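CYTH domain-containing protein (Pyrococcus horikoshii, PDB 2EEN) is of unknown function but carries a CYTH domain, a fold whose members probably bind and process phosphorylated substrates such as nucleotides or polyphosphates. Local coordinates at residues N60-G68 with L79-V89. Numbering follows the deposited sequence.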
ATOM      1  N   ASN A  60      -8.414  15.807  -6.725  1.00 28.77           N
ATOM      2  CA  ASN A  60      -7.813  14.573  -7.208  1.00 28.85           C
ATOM      3  C   ASN A  60      -7.629  13.657  -6.003  1.00 27.75           C
ATOM      4  O   ASN A  60      -7.009  14.049  -5.016  1.00 28.82           O
ATOM      5  CB  ASN A  60      -6.442  14.832  -7.841  1.00 31.17           C
ATOM      6  CG  ASN A  60      -6.529  15.611  -9.137  1.00 33.33           C
ATOM      7  OD1 ASN A  60      -7.064  15.125 -10.136  1.00 32.82           O
ATOM      8  ND2 ASN A  60      -5.999  16.828  -9.131  1.00 34.66           N
ATOM      9  N   GLU A  61      -8.187  12.454  -6.072  1.00 24.64           N
ATOM     10  CA  GLU A  61      -8.036  11.481  -4.993  1.00 21.85           C
ATOM     11  C   GLU A  61      -7.419  10.249  -5.627  1.00 21.62           C
ATOM     12  O   GLU A  61      -7.696   9.937  -6.782  1.00 20.95           O
ATOM     13  CB  GLU A  61      -9.380  11.108  -4.371  1.00 22.13           C
ATOM     14  CG  GLU A  61     -10.093  12.240  -3.648  1.00 26.76           C
ATOM     15  CD  GLU A  61     -11.303  11.747  -2.871  1.00 29.06           C
ATOM     16  OE1 GLU A  61     -12.069  10.922  -3.415  1.00 31.89           O
ATOM     17  OE2 GLU A  61     -11.493  12.189  -1.719  1.00 33.69           O
ATOM     18  N   VAL A  62      -6.578   9.552  -4.875  1.00 17.06           N
ATOM     19  CA  VAL A  62      -5.919   8.370  -5.398  1.00 16.97           C
ATOM     20  C   VAL A  62      -6.103   7.231  -4.421  1.00 15.99           C
ATOM     21  O   VAL A  62      -5.973   7.417  -3.220  1.00 15.63           O
ATOM     22  CB  VAL A  62      -4.421   8.622  -5.594  1.00 17.14           C
ATOM     23  CG1 VAL A  62      -3.762   7.397  -6.198  1.00 19.15           C
ATOM     24  CG2 VAL A  62      -4.221   9.842  -6.491  1.00 18.62           C
ATOM     25  N   PHE A  63      -6.412   6.049  -4.940  1.00 14.39           N
ATOM     26  CA  PHE A  63      -6.627   4.899  -4.076  1.00 14.95           C
ATOM     27  C   PHE A  63      -5.910   3.666  -4.593  1.00 16.03           C
ATOM     28  O   PHE A  63      -5.754   3.488  -5.799  1.00 15.73           O
ATOM     29  CB  PHE A  63      -8.124   4.572  -3.970  1.00 17.07           C
ATOM     30  CG  PHE A  63      -8.967   5.716  -3.483  1.00 19.59           C
ATOM     31  CD1 PHE A  63      -9.405   6.701  -4.364  1.00 21.30           C
ATOM     32  CD2 PHE A  63      -9.304   5.820  -2.141  1.00 20.48           C
ATOM     33  CE1 PHE A  63     -10.171   7.779  -3.909  1.00 21.81           C
ATOM     34  CE2 PHE A  63     -10.067   6.891  -1.674  1.00 21.41           C
ATOM     35  CZ  PHE A  63     -10.502   7.873  -2.564  1.00 22.89           C
ATOM     36  N   LEU A  64      -5.461   2.833  -3.663  1.00 13.06           N
ATOM     37  CA  LEU A  64      -4.817   1.566  -3.984  1.00 14.18           C
ATOM     38  C   LEU A  64      -5.841   0.552  -3.495  1.00 14.13           C
ATOM     39  O   LEU A  64      -6.210   0.546  -2.319  1.00 14.85           O
ATOM     40  CB  LEU A  64      -3.504   1.405  -3.216  1.00 14.75           C
ATOM     41  CG  LEU A  64      -2.856   0.020  -3.294  1.00 16.74           C
ATOM     42  CD1 LEU A  64      -2.539  -0.340  -4.740  1.00 17.12           C
ATOM     43  CD2 LEU A  64      -1.577   0.019  -2.474  1.00 19.06           C
ATOM     44  N   THR A  65      -6.303  -0.305  -4.396  1.00 13.17           N
ATOM     45  CA  THR A  65      -7.327  -1.267  -4.035  1.00 15.81           C
ATOM     46  C   THR A  65      -7.014  -2.685  -4.457  1.00 14.15           C
ATOM     47  O   THR A  65      -6.573  -2.930  -5.581  1.00 14.98           O
ATOM     48  CB  THR A  65      -8.668  -0.871  -4.679  1.00 17.23           C
ATOM     49  OG1 THR A  65      -8.991   0.476  -4.309  1.00 19.25           O
ATOM     50  CG2 THR A  65      -9.782  -1.806  -4.234  1.00 19.31           C
ATOM     51  N   TYR A  66      -7.224  -3.608  -3.525  1.00 12.80           N
ATOM     52  CA  TYR A  66      -7.055  -5.029  -3.791  1.00 14.08           C
ATOM     53  C   TYR A  66      -8.465  -5.579  -3.815  1.00 14.25           C
ATOM     54  O   TYR A  66      -9.295  -5.224  -2.974  1.00 15.02           O
ATOM     55  CB  TYR A  66      -6.309  -5.747  -2.666  1.00 13.39           C
ATOM     56  CG  TYR A  66      -6.435  -7.262  -2.738  1.00 15.06           C
ATOM     57  CD1 TYR A  66      -5.645  -8.011  -3.610  1.00 17.53           C
ATOM     58  CD2 TYR A  66      -7.375  -7.937  -1.957  1.00 17.29           C
ATOM     59  CE1 TYR A  66      -5.792  -9.394  -3.704  1.00 19.14           C
ATOM     60  CE2 TYR A  66      -7.530  -9.313  -2.042  1.00 17.14           C
ATOM     61  CZ  TYR A  66      -6.735 -10.036  -2.918  1.00 19.85           C
ATOM     62  OH  TYR A  66      -6.881 -11.399  -2.996  1.00 20.79           O
ATOM     63  N   LYS A  67      -8.741  -6.433  -4.787  1.00 14.37           N
ATOM     64  CA  LYS A  67     -10.043  -7.071  -4.853  1.00 17.11           C
ATOM     65  C   LYS A  67      -9.857  -8.577  -4.838  1.00 16.31           C
ATOM     66  O   LYS A  67      -9.022  -9.123  -5.566  1.00 15.93           O
ATOM     67  CB  LYS A  67     -10.800  -6.640  -6.101  1.00 19.98           C
ATOM     68  CG  LYS A  67     -11.252  -5.192  -6.034  1.00 23.50           C
ATOM     69  CD  LYS A  67     -12.519  -4.976  -6.832  1.00 27.53           C
ATOM     70  CE  LYS A  67     -12.966  -3.529  -6.746  1.00 29.26           C
ATOM     71  NZ  LYS A  67     -14.301  -3.342  -7.374  1.00 31.44           N
ATOM     72  N   GLY A  68     -10.638  -9.241  -3.995  1.00 15.32           N
ATOM     73  CA  GLY A  68     -10.561 -10.683  -3.887  1.00 16.65           C
ATOM     74  C   GLY A  68     -11.449 -11.321  -4.933  1.00 16.24           C
ATOM     75  O   GLY A  68     -12.077 -10.623  -5.729  1.00 15.27           O
ATOM     76  N   LEU A  79     -14.517  -9.285  -1.880  1.00 19.45           N
ATOM     77  CA  LEU A  79     -13.865  -8.662  -0.749  1.00 19.34           C
ATOM     78  C   LEU A  79     -12.950  -7.588  -1.323  1.00 18.30           C
ATOM     79  O   LEU A  79     -12.370  -7.754  -2.398  1.00 19.12           O
ATOM     80  CB  LEU A  79     -13.059  -9.708   0.021  1.00 23.70           C
ATOM     81  CG  LEU A  79     -12.045  -9.250   1.071  1.00 27.32           C
ATOM     82  CD1 LEU A  79     -11.765 -10.399   2.022  1.00 31.06           C
ATOM     83  CD2 LEU A  79     -10.761  -8.783   0.395  1.00 29.52           C
ATOM     84  N   GLU A  80     -12.833  -6.474  -0.619  1.00 18.66           N
ATOM     85  CA  GLU A  80     -11.979  -5.399  -1.091  1.00 19.46           C
ATOM     86  C   GLU A  80     -11.220  -4.787   0.060  1.00 18.96           C
ATOM     87  O   GLU A  80     -11.732  -4.695   1.181  1.00 19.31           O
ATOM     88  CB  GLU A  80     -12.809  -4.302  -1.770  1.00 23.21           C
ATOM     89  CG  GLU A  80     -13.516  -4.742  -3.043  1.00 30.21           C
ATOM     90  CD  GLU A  80     -14.365  -3.638  -3.648  1.00 34.46           C
ATOM     91  OE1 GLU A  80     -13.795  -2.598  -4.046  1.00 36.35           O
ATOM     92  OE2 GLU A  80     -15.602  -3.812  -3.722  1.00 37.87           O
ATOM     93  N   ILE A  81      -9.988  -4.392  -0.221  1.00 16.11           N
ATOM     94  CA  ILE A  81      -9.159  -3.719   0.760  1.00 16.48           C
ATOM     95  C   ILE A  81      -8.731  -2.475   0.001  1.00 16.99           C
ATOM     96  O   ILE A  81      -8.127  -2.560  -1.072  1.00 16.58           O
ATOM     97  CB  ILE A  81      -7.925  -4.536   1.148  1.00 17.22           C
ATOM     98  CG1 ILE A  81      -8.352  -5.901   1.697  1.00 18.53           C
ATOM     99  CG2 ILE A  81      -7.119  -3.772   2.201  1.00 19.14           C
ATOM    100  CD1 ILE A  81      -7.181  -6.827   1.981  1.00 21.85           C
ATOM    101  N   GLU A  82      -9.069  -1.315   0.539  1.00 16.10           N
ATOM    102  CA  GLU A  82      -8.730  -0.078  -0.132  1.00 18.09           C
ATOM    103  C   GLU A  82      -8.150   0.939   0.818  1.00 17.47           C
ATOM    104  O   GLU A  82      -8.643   1.124   1.930  1.00 18.47           O
ATOM    105  CB  GLU A  82      -9.977   0.501  -0.796  1.00 20.01           C
ATOM    106  CG  GLU A  82      -9.787   1.855  -1.450  1.00 25.90           C
ATOM    107  CD  GLU A  82     -10.932   2.195  -2.383  1.00 29.63           C
ATOM    108  OE1 GLU A  82     -11.085   1.499  -3.410  1.00 33.26           O
ATOM    109  OE2 GLU A  82     -11.685   3.147  -2.092  1.00 31.46           O
ATOM    110  N   VAL A  83      -7.085   1.586   0.372  1.00 15.57           N
ATOM    111  CA  VAL A  83      -6.448   2.621   1.163  1.00 15.18           C
ATOM    112  C   VAL A  83      -6.305   3.826   0.260  1.00 16.32           C
ATOM    113  O   VAL A  83      -6.163   3.694  -0.960  1.00 16.48           O
ATOM    114  CB  VAL A  83      -5.060   2.194   1.663  1.00 15.50           C
ATOM    115  CG1 VAL A  83      -5.208   1.020   2.620  1.00 17.62           C
ATOM    116  CG2 VAL A  83      -4.163   1.823   0.491  1.00 17.30           C
ATOM    117  N   GLU A  84      -6.356   5.005   0.861  1.00 16.22           N
ATOM    118  CA  GLU A  84      -6.226   6.218   0.089  1.00 17.77           C
ATOM    119  C   GLU A  84      -4.784   6.683   0.100  1.00 19.01           C
ATOM    120  O   GLU A  84      -4.140   6.725   1.154  1.00 19.14           O
ATOM    121  CB  GLU A  84      -7.126   7.318   0.657  1.00 19.30           C
ATOM    122  CG  GLU A  84      -7.308   8.477  -0.312  1.00 22.76           C
ATOM    123  CD  GLU A  84      -8.228   9.558   0.215  1.00 27.04           C
ATOM    124  OE1 GLU A  84      -9.115   9.240   1.037  1.00 29.67           O
ATOM    125  OE2 GLU A  84      -8.073  10.723  -0.211  1.00 29.20           O
ATOM    126  N   ILE A  85      -4.276   7.006  -1.085  1.00 19.64           N
ATOM    127  CA  ILE A  85      -2.919   7.509  -1.241  1.00 19.86           C
ATOM    128  C   ILE A  85      -3.072   9.024  -1.144  1.00 22.17           C
ATOM    129  O   ILE A  85      -3.522   9.670  -2.084  1.00 21.10           O
ATOM    130  CB  ILE A  85      -2.333   7.112  -2.612  1.00 21.69           C
ATOM    131  CG1 ILE A  85      -2.078   5.602  -2.642  1.00 22.16           C
ATOM    132  CG2 ILE A  85      -1.045   7.888  -2.877  1.00 22.92           C
ATOM    133  CD1 ILE A  85      -1.808   5.044  -4.022  1.00 23.22           C
ATOM    134  N   GLN A  86      -2.707   9.577   0.007  1.00 24.23           N
ATOM    135  CA  GLN A  86      -2.850  11.010   0.245  1.00 26.35           C
ATOM    136  C   GLN A  86      -1.696  11.857  -0.270  1.00 27.20           C
ATOM    137  O   GLN A  86      -1.830  13.074  -0.436  1.00 27.18           O
ATOM    138  CB  GLN A  86      -3.052  11.258   1.741  1.00 30.61           C
ATOM    139  CG  GLN A  86      -4.298  10.588   2.301  1.00 34.37           C
ATOM    140  CD  GLN A  86      -4.481  10.837   3.782  1.00 37.94           C
ATOM    141  OE1 GLN A  86      -4.591  11.983   4.222  1.00 40.48           O
ATOM    142  NE2 GLN A  86      -4.514   9.764   4.563  1.00 39.01           N
ATOM    143  N   GLU A  87      -0.563  11.214  -0.524  1.00 26.22           N
ATOM    144  CA  GLU A  87       0.621  11.904  -1.022  1.00 28.44           C
ATOM    145  C   GLU A  87       1.585  10.907  -1.643  1.00 27.75           C
ATOM    146  O   GLU A  87       1.420   9.695  -1.496  1.00 26.35           O
ATOM    147  CB  GLU A  87       1.320  12.647   0.120  1.00 30.90           C
ATOM    148  CG  GLU A  87       1.567  11.793   1.351  1.00 35.07           C
ATOM    149  CD  GLU A  87       2.385  12.504   2.414  1.00 38.48           C
ATOM    150  OE1 GLU A  87       2.052  13.661   2.753  1.00 40.78           O
ATOM    151  OE2 GLU A  87       3.357  11.901   2.917  1.00 40.91           O
ATOM    152  N   ASP A  88       2.588  11.430  -2.342  1.00 26.74           N
ATOM    153  CA  ASP A  88       3.608  10.610  -2.988  1.00 26.49           C
ATOM    154  C   ASP A  88       3.040   9.513  -3.877  1.00 24.26           C
ATOM    155  O   ASP A  88       3.468   8.361  -3.796  1.00 22.57           O
ATOM    156  CB  ASP A  88       4.516   9.974  -1.935  1.00 28.63           C
ATOM    157  CG  ASP A  88       5.201  11.001  -1.061  1.00 30.71           C
ATOM    158  OD1 ASP A  88       5.770  11.966  -1.613  1.00 32.42           O
ATOM    159  OD2 ASP A  88       5.179  10.834   0.177  1.00 33.13           O
ATOM    160  N   VAL A  89       2.088   9.868  -4.733  1.00 23.01           N
ATOM    161  CA  VAL A  89       1.482   8.894  -5.628  1.00 24.85           C
ATOM    162  C   VAL A  89       2.554   8.182  -6.447  1.00 24.68           C
ATOM    163  O   VAL A  89       2.504   6.965  -6.641  1.00 23.84           O
ATOM    164  CB  VAL A  89       0.499   9.567  -6.603  1.00 26.76           C
ATOM    165  CG1 VAL A  89      -0.175   8.515  -7.464  1.00 27.25           C
ATOM    166  CG2 VAL A  89      -0.533  10.372  -5.830  1.00 27.60           C
TER
HETATM  167  O   HOH W   1      -6.174  11.021  -2.381  1.00 18.30           O
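The edge hairpin of the antiparallel CYTH-domain sheet joins residues 60-68 to 79-85, with Leu64 facing Val83 and Tyr66 facing Ile81 as hydrogen-bonded pairs. Leu64 N gives a nearly straight bond to Val83 O (2.9 Å, 167° at the hydrogen), and Tyr66 N to Ile81 O (2.8 Å) repeats it. Beside Val62 and Ile85, a water accepts from Val62 N and donates to both Ile85 O and Glu84 OE2. On the face with Phe63, Thr65 and Lys67, three glutamates of the outer strand lie across their partners. Thr65 OG1 donates to Glu82 OE1 in a very short bond (2.5 Å), while Glu82 OE2 reaches the ring at Phe63 CD2 (3.6 Å). The extended Glu84, its CG anti to the backbone N (chi1 -165°), lays that CG 3.5 Å from Phe63 CE2. An alanine in place of Phe63 would probably leave the aliphatic part of Glu84 without its apolar neighbour and open a gap beside the Glu82 carboxylate. Lys67 NZ forms a salt bridge with Glu80 OE1 (3.4 Å). On the other face, Val62 CG1 meets Ile85 CD1 (3.8 Å), and Val62 CG2 touches Val89, tip to tip, at the start of helix 89-98. Strand 48-56 flanks 60-68 through backbone bonds such as Phe63 with Arg52; beside the outermost strand 78-85, Leu95 of the second subunit packs on Tyr66 and Glu94 of that subunit on Ile81.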